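Local structure of beta-L-arabinobiosidase (Bacteroides thetaiotaomicron, 5MQR) at residues F330-A335 and T576-D581; M358-N363 and T587-D592. The protein is a multidomain glycoside hydrolase from a gut bacterium that probably cleaves sugar linkages in the side chains of plant pectin. One frame throughout, in Å; residues are numbered along the deposited sequence.

Contact 1: residues F330-A335 and T576-D581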
loop_
_atom_site.group_PDB
_atom_site.type_symbol
_atom_site.label_atom_id
_atom_site.label_comp_id
_atom_site.label_asym_id
_atom_site.label_seq_id
_atom_site.Cartn_x
_atom_site.Cartn_y
_atom_site.Cartn_z
ATOM N N PHE A 330 10.829 29.062 2.610
ATOM C CA PHE A 330 12.224 28.803 2.950
ATOM C C PHE A 330 12.649 27.598 2.132
ATOM O O PHE A 330 11.795 26.809 1.694
ATOM C CB PHE A 330 12.354 28.510 4.439
ATOM C CG PHE A 330 11.843 29.624 5.315
ATOM C CD1 PHE A 330 10.493 29.712 5.637
ATOM C CD2 PHE A 330 12.710 30.582 5.810
ATOM C CE1 PHE A 330 10.016 30.730 6.440
ATOM C CE2 PHE A 330 12.242 31.626 6.604
ATOM C CZ PHE A 330 10.884 31.700 6.921
ATOM N N ARG A 331 13.949 27.433 1.918
ATOM C CA ARG A 331 14.418 26.315 1.114
ATOM C C ARG A 331 14.620 25.056 1.932
ATOM O O ARG A 331 15.655 24.426 1.862
ATOM C CB ARG A 331 15.656 26.720 0.309
ATOM C CG ARG A 331 15.374 27.950 -0.525
ATOM C CD ARG A 331 16.488 28.259 -1.496
ATOM N NE ARG A 331 16.193 29.469 -2.261
ATOM C CZ ARG A 331 16.676 29.767 -3.471
ATOM N NH1 ARG A 331 17.532 28.964 -4.104
ATOM N NH2 ARG A 331 16.291 30.896 -4.064
ATOM N N TRP A 332 13.590 24.656 2.668
ATOM C CA TRP A 332 13.576 23.377 3.376
ATOM C C TRP A 332 12.150 23.014 3.807
ATOM O O TRP A 332 11.324 23.887 3.895
ATOM C CB TRP A 332 14.454 23.452 4.618
ATOM C CG TRP A 332 13.955 24.351 5.731
ATOM C CD1 TRP A 332 12.996 24.057 6.658
ATOM C CD2 TRP A 332 14.432 25.657 6.055
ATOM N NE1 TRP A 332 12.852 25.101 7.552
ATOM C CE2 TRP A 332 13.709 26.103 7.191
ATOM C CE3 TRP A 332 15.405 26.498 5.504
ATOM C CZ2 TRP A 332 13.924 27.364 7.776
ATOM C CZ3 TRP A 332 15.629 27.759 6.101
ATOM C CH2 TRP A 332 14.898 28.170 7.224
ATOM N N PRO A 333 11.846 21.747 4.046
ATOM C CA PRO A 333 12.630 20.602 3.575
ATOM C C PRO A 333 12.482 20.426 2.073
ATOM O O PRO A 333 11.872 21.257 1.403
ATOM C CB PRO A 333 11.971 19.430 4.285
ATOM C CG PRO A 333 10.520 19.849 4.334
ATOM C CD PRO A 333 10.496 21.342 4.473
ATOM N N LEU A 334 13.059 19.358 1.556
ATOM C CA LEU A 334 12.772 18.941 0.196
ATOM C C LEU A 334 11.725 17.840 0.361
ATOM O O LEU A 334 11.938 16.893 1.134
ATOM C CB LEU A 334 14.015 18.411 -0.497
ATOM C CG LEU A 334 13.920 18.234 -2.015
ATOM C CD1 LEU A 334 13.784 19.590 -2.688
ATOM C CD2 LEU A 334 15.158 17.529 -2.534
ATOM N N ALA A 335 10.598 17.998 -0.325
ATOM C CA ALA A 335 9.431 17.145 -0.145
ATOM C C ALA A 335 8.986 16.553 -1.476
ATOM O O ALA A 335 9.432 16.976 -2.544
ATOM C CB ALA A 335 8.303 17.970 0.463
ATOM N N THR A 576 19.418 23.383 15.681
ATOM C CA THR A 576 18.248 24.248 15.534
ATOM C C THR A 576 18.437 25.263 14.370
ATOM O O THR A 576 17.503 25.519 13.584
ATOM C CB THR A 576 17.836 24.883 16.887
ATOM O OG1 THR A 576 16.726 25.760 16.673
ATOM C CG2 THR A 576 18.962 25.676 17.533
ATOM N N PHE A 577 19.656 25.790 14.226
ATOM C CA PHE A 577 20.026 26.684 13.131
ATOM C C PHE A 577 19.982 25.931 11.786
ATOM O O PHE A 577 20.445 24.798 11.733
ATOM C CB PHE A 577 21.467 27.209 13.380
ATOM C CG PHE A 577 21.963 28.184 12.339
ATOM C CD1 PHE A 577 22.486 27.738 11.139
ATOM C CD2 PHE A 577 21.927 29.562 12.578
ATOM C CE1 PHE A 577 22.956 28.631 10.186
ATOM C CE2 PHE A 577 22.400 30.473 11.618
ATOM C CZ PHE A 577 22.903 30.001 10.421
ATOM N N PRO A 578 19.445 26.520 10.704
ATOM C CA PRO A 578 18.750 27.819 10.659
ATOM C C PRO A 578 17.261 27.761 11.039
ATOM O O PRO A 578 16.608 26.736 10.875
ATOM C CB PRO A 578 18.832 28.190 9.184
ATOM C CG PRO A 578 18.798 26.874 8.499
ATOM C CD PRO A 578 19.636 25.966 9.360
ATOM N N THR A 579 16.734 28.887 11.502
ATOM C CA THR A 579 15.325 29.011 11.836
ATOM C C THR A 579 14.678 29.952 10.820
ATOM O O THR A 579 15.367 30.525 9.949
ATOM C CB THR A 579 15.137 29.570 13.274
ATOM O OG1 THR A 579 15.454 30.962 13.284
ATOM C CG2 THR A 579 16.053 28.816 14.296
ATOM N N VAL A 580 13.355 30.122 10.965
ATOM C CA VAL A 580 12.599 31.139 10.221
ATOM C C VAL A 580 13.050 32.572 10.523
ATOM O O VAL A 580 12.782 33.459 9.716
ATOM C CB VAL A 580 11.060 31.041 10.405
ATOM C CG1 VAL A 580 10.538 29.699 9.917
ATOM C CG2 VAL A 580 10.610 31.298 11.844
ATOM N N ASP A 581 13.741 32.788 11.652
ATOM C CA ASP A 581 14.307 34.103 12.002
ATOM C C ASP A 581 15.792 34.349 11.623
ATOM O O ASP A 581 16.307 35.460 11.766
ATOM C CB ASP A 581 14.056 34.371 13.500
ATOM C CG ASP A 581 12.563 34.394 13.828
ATOM O OD1 ASP A 581 11.832 35.177 13.177
ATOM O OD2 ASP A 581 12.105 33.604 14.688
#
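Phe330 meets Val580 where a loop of a beta-propeller blade faces a long loop of the carbohydrate-binding-module-like domain. The blade is the four-stranded antiparallel sheet 311-350, and residues 330-333 lead into its strand 334-339. Phe330 CG is placed opposite the carbonyl carbon across the CA-CB bond (chi1 -58°), and the ring end points across at Val580. Phe330 CZ is 3.6 Å from Val580 CB. Val580 CG1 sits over one face, 4.0 Å from the ring centroid of Phe330 and 29° off its normal, a CH-pi contact. Phe330 CE2 lies 3.7 Å from Val580 O. An alanine here would remove the ring and would likely leave Val580 CB and CG1 without their aromatic partner. Arg331 centres an inverse gamma turn, closed by a weak bond from Trp332 N to Phe330 O. Its guanidinium turns from the contact to Gln370 and the phosphotyrosine at position 371. The turn brings the two aromatic residues together: Phe330 CB rests 3.6 Å above the Trp332 ring, near its rim. Trp332 CG falls between the backbone N and the carbonyl carbon (chi1 68°), and the indole reaches toward 578-580. Its NE1 bonds to Pro38 O, which helps fix the rotation of the ring. The six-membered ring then meets the other loop. Trp332 CZ3 approaches Pro578 CG obliquely at 4.1 Å, and the proline ring and the indole run past one another in opposite senses. Both Pro333 and Pro578 follow cis peptide bonds. Thr579 turns its side chain from the blade, where its OG1 accepts from Asp581 N in an ST turn. Its carbonyl oxygen touches the indole instead: Thr579 O lies at the ring edge, near its plane, 3.6 Å from Trp332 CH2.

Contact 2: residues M358-N363 and T587-D592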
loop_
_atom_site.group_PDB
_atom_site.type_symbol
_atom_site.label_atom_id
_atom_site.label_comp_id
_atom_site.label_asym_id
_atom_site.label_seq_id
_atom_site.Cartn_x
_atom_site.Cartn_y
_atom_site.Cartn_z
HETATM N N MSE A 358 25.847 25.806 6.549
HETATM C CA MSE A 358 26.657 26.374 5.480
HETATM C C MSE A 358 27.993 26.754 6.070
HETATM O O MSE A 358 28.076 27.597 6.955
HETATM C CB MSE A 358 25.992 27.606 4.892
HETATM C CG MSE A 358 26.733 28.180 3.675
HETATM SE SE MSE A 358 25.940 29.918 3.193
HETATM C CE MSE A 358 24.086 29.397 2.797
ATOM N N ARG A 359 29.050 26.127 5.612
ATOM C CA ARG A 359 30.420 26.268 6.067
ATOM C C ARG A 359 31.102 27.493 5.491
ATOM O O ARG A 359 31.901 28.119 6.185
ATOM C CB ARG A 359 31.204 24.990 5.778
ATOM C CG ARG A 359 30.581 23.776 6.482
ATOM C CD ARG A 359 31.332 22.478 6.249
ATOM N NE ARG A 359 31.587 22.139 4.857
ATOM C CZ ARG A 359 30.689 21.659 3.997
ATOM N NH1 ARG A 359 29.406 21.510 4.335
ATOM N NH2 ARG A 359 31.077 21.353 2.773
ATOM N N TYR A 360 30.758 27.856 4.251
ATOM C CA TYR A 360 31.399 28.950 3.561
ATOM C C TYR A 360 30.369 29.981 3.165
ATOM O O TYR A 360 29.459 29.682 2.385
ATOM C CB TYR A 360 32.145 28.431 2.322
ATOM C CG TYR A 360 33.187 27.407 2.650
ATOM C CD1 TYR A 360 34.446 27.775 3.144
ATOM C CD2 TYR A 360 32.921 26.062 2.487
ATOM C CE1 TYR A 360 35.417 26.813 3.442
ATOM C CE2 TYR A 360 33.871 25.096 2.784
ATOM C CZ TYR A 360 35.113 25.469 3.261
ATOM O OH TYR A 360 36.008 24.457 3.555
ATOM N N GLY A 361 30.519 31.195 3.700
ATOM C CA GLY A 361 29.700 32.323 3.306
ATOM C C GLY A 361 29.881 32.635 1.833
ATOM O O GLY A 361 30.840 32.176 1.194
ATOM N N GLY A 362 28.945 33.399 1.296
ATOM C CA GLY A 362 28.986 33.778 -0.106
ATOM C C GLY A 362 27.721 34.432 -0.667
ATOM O O GLY A 362 26.591 34.139 -0.230
ATOM N N ASN A 363 27.941 35.313 -1.645
ATOM C CA ASN A 363 26.896 36.068 -2.359
ATOM C C ASN A 363 25.748 35.141 -2.790
ATOM O O ASN A 363 25.988 34.159 -3.514
ATOM C CB ASN A 363 27.535 36.750 -3.599
ATOM C CG ASN A 363 26.680 37.871 -4.207
ATOM O OD1 ASN A 363 25.738 38.360 -3.587
ATOM N ND2 ASN A 363 27.042 38.299 -5.436
ATOM N N THR A 587 27.693 35.978 5.324
ATOM C CA THR A 587 28.959 36.536 4.880
ATOM C C THR A 587 30.160 35.932 5.607
ATOM O O THR A 587 31.274 36.264 5.283
ATOM C CB THR A 587 28.966 38.073 5.076
ATOM O OG1 THR A 587 28.547 38.391 6.419
ATOM C CG2 THR A 587 28.014 38.732 4.084
ATOM N N TYR A 588 29.964 35.046 6.568
ATOM C CA TYR A 588 31.092 34.520 7.365
ATOM C C TYR A 588 31.329 33.064 6.968
ATOM O O TYR A 588 30.438 32.415 6.422
ATOM C CB TYR A 588 30.815 34.653 8.887
ATOM C CG TYR A 588 29.475 34.081 9.337
ATOM C CD1 TYR A 588 29.341 32.735 9.605
ATOM C CD2 TYR A 588 28.341 34.896 9.492
ATOM C CE1 TYR A 588 28.139 32.198 10.019
ATOM C CE2 TYR A 588 27.107 34.360 9.915
ATOM C CZ TYR A 588 27.022 33.005 10.175
ATOM O OH TYR A 588 25.830 32.395 10.580
ATOM N N ASP A 589 32.536 32.574 7.214
ATOM C CA ASP A 589 32.800 31.155 7.194
ATOM C C ASP A 589 32.723 30.666 8.629
ATOM O O ASP A 589 33.000 31.402 9.561
ATOM C CB ASP A 589 34.177 30.827 6.589
ATOM C CG ASP A 589 34.297 31.208 5.089
ATOM O OD1 ASP A 589 33.270 31.591 4.473
ATOM O OD2 ASP A 589 35.422 31.120 4.528
ATOM N N LEU A 590 32.313 29.421 8.801
ATOM C CA LEU A 590 32.364 28.796 10.110
ATOM C C LEU A 590 33.836 28.510 10.494
ATOM O O LEU A 590 34.666 28.203 9.619
ATOM C CB LEU A 590 31.560 27.500 10.138
ATOM C CG LEU A 590 30.058 27.616 9.846
ATOM C CD1 LEU A 590 29.449 26.228 9.898
ATOM C CD2 LEU A 590 29.380 28.585 10.813
ATOM N N PRO A 591 34.154 28.603 11.801
ATOM C CA PRO A 591 35.534 28.329 12.201
ATOM C C PRO A 591 35.953 26.909 11.867
ATOM O O PRO A 591 35.192 25.967 12.077
ATOM C CB PRO A 591 35.515 28.560 13.721
ATOM C CG PRO A 591 34.367 29.512 13.957
ATOM C CD PRO A 591 33.331 29.043 12.953
ATOM N N ASP A 592 37.152 26.769 11.325
ATOM C CA ASP A 592 37.699 25.455 10.957
ATOM C C ASP A 592 36.792 24.760 9.925
ATOM O O ASP A 592 36.512 23.567 10.009
ATOM C CB ASP A 592 37.955 24.596 12.219
ATOM C CG ASP A 592 38.933 23.431 11.974
ATOM O OD1 ASP A 592 39.615 23.353 10.925
ATOM O OD2 ASP A 592 39.029 22.581 12.872
HETATM O O HOH W 1 33.487 31.965 1.854
#
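Residues 359-361 and 587-590 run antiparallel to each other as two irregular loops, with the CA atoms of Tyr360 and Asp589 only 4.5 Å apart. Leu590 N donates to Arg359 O at 3.0 Å, at an N-H...O angle of 159°. The same oxygen also meets Asp589 CA in a CA-H...O contact. Gly361 has no CB to stand in the way of Tyr588 O. Its N-H is taken by the side chain of Asp589: Gly361 N to Asp589 OD1 is 2.9 Å. The donor lies nearly in line with the C-O bond, but the N-H itself is bent, at 137°. Asp589 CG is anti to its carbonyl carbon, which carries the carboxylate across to the Gly361 amide. A water lies 2.7 Å from both Gly361 O and Asp589 OD1. This is a junction between a beta-propeller loop and the loop that links strands 564-570 and 600-610 of the neighbouring beta domain, and neither side forms a regular strand. The other carboxylate oxygen, Asp589 OD2, comes to the edge of the Tyr360 ring, 3.7 Å from Tyr360 CD1, with ring and carboxylate planes 83° apart. Asp589 OD2 also forms a salt bridge with Arg61, which probably offsets the carboxylate's charge. Gln586 NE2 donates to Met358 O and to Tyr588 O, one acceptor on each segment. Leu590 points at the propeller loop. Its CG and CD1 both lie 3.5 Å from Met358 O, and Leu590 CD1 lies against Arg359 CG.

In the fold
Along the chain the propeller loop 330-335 comes first, then 358-363, beyond strand 349-350. Strands 387-393 and 397-403 follow, and then the strands of the second beta domain, up to 564-570. Only after these does the long loop before strand 600-610 supply 576-581 and 587-592. Contact 1 closes a loop of 240 residues and contact 2 one of 223. The segments alternate, so the two closures cross. Both join the propeller to the same loop of the carbohydrate-binding-module-like domain, their centres about 17 Å apart. They also touch directly, where Phe577 CZ packs 3.8 Å from Tyr588 OH.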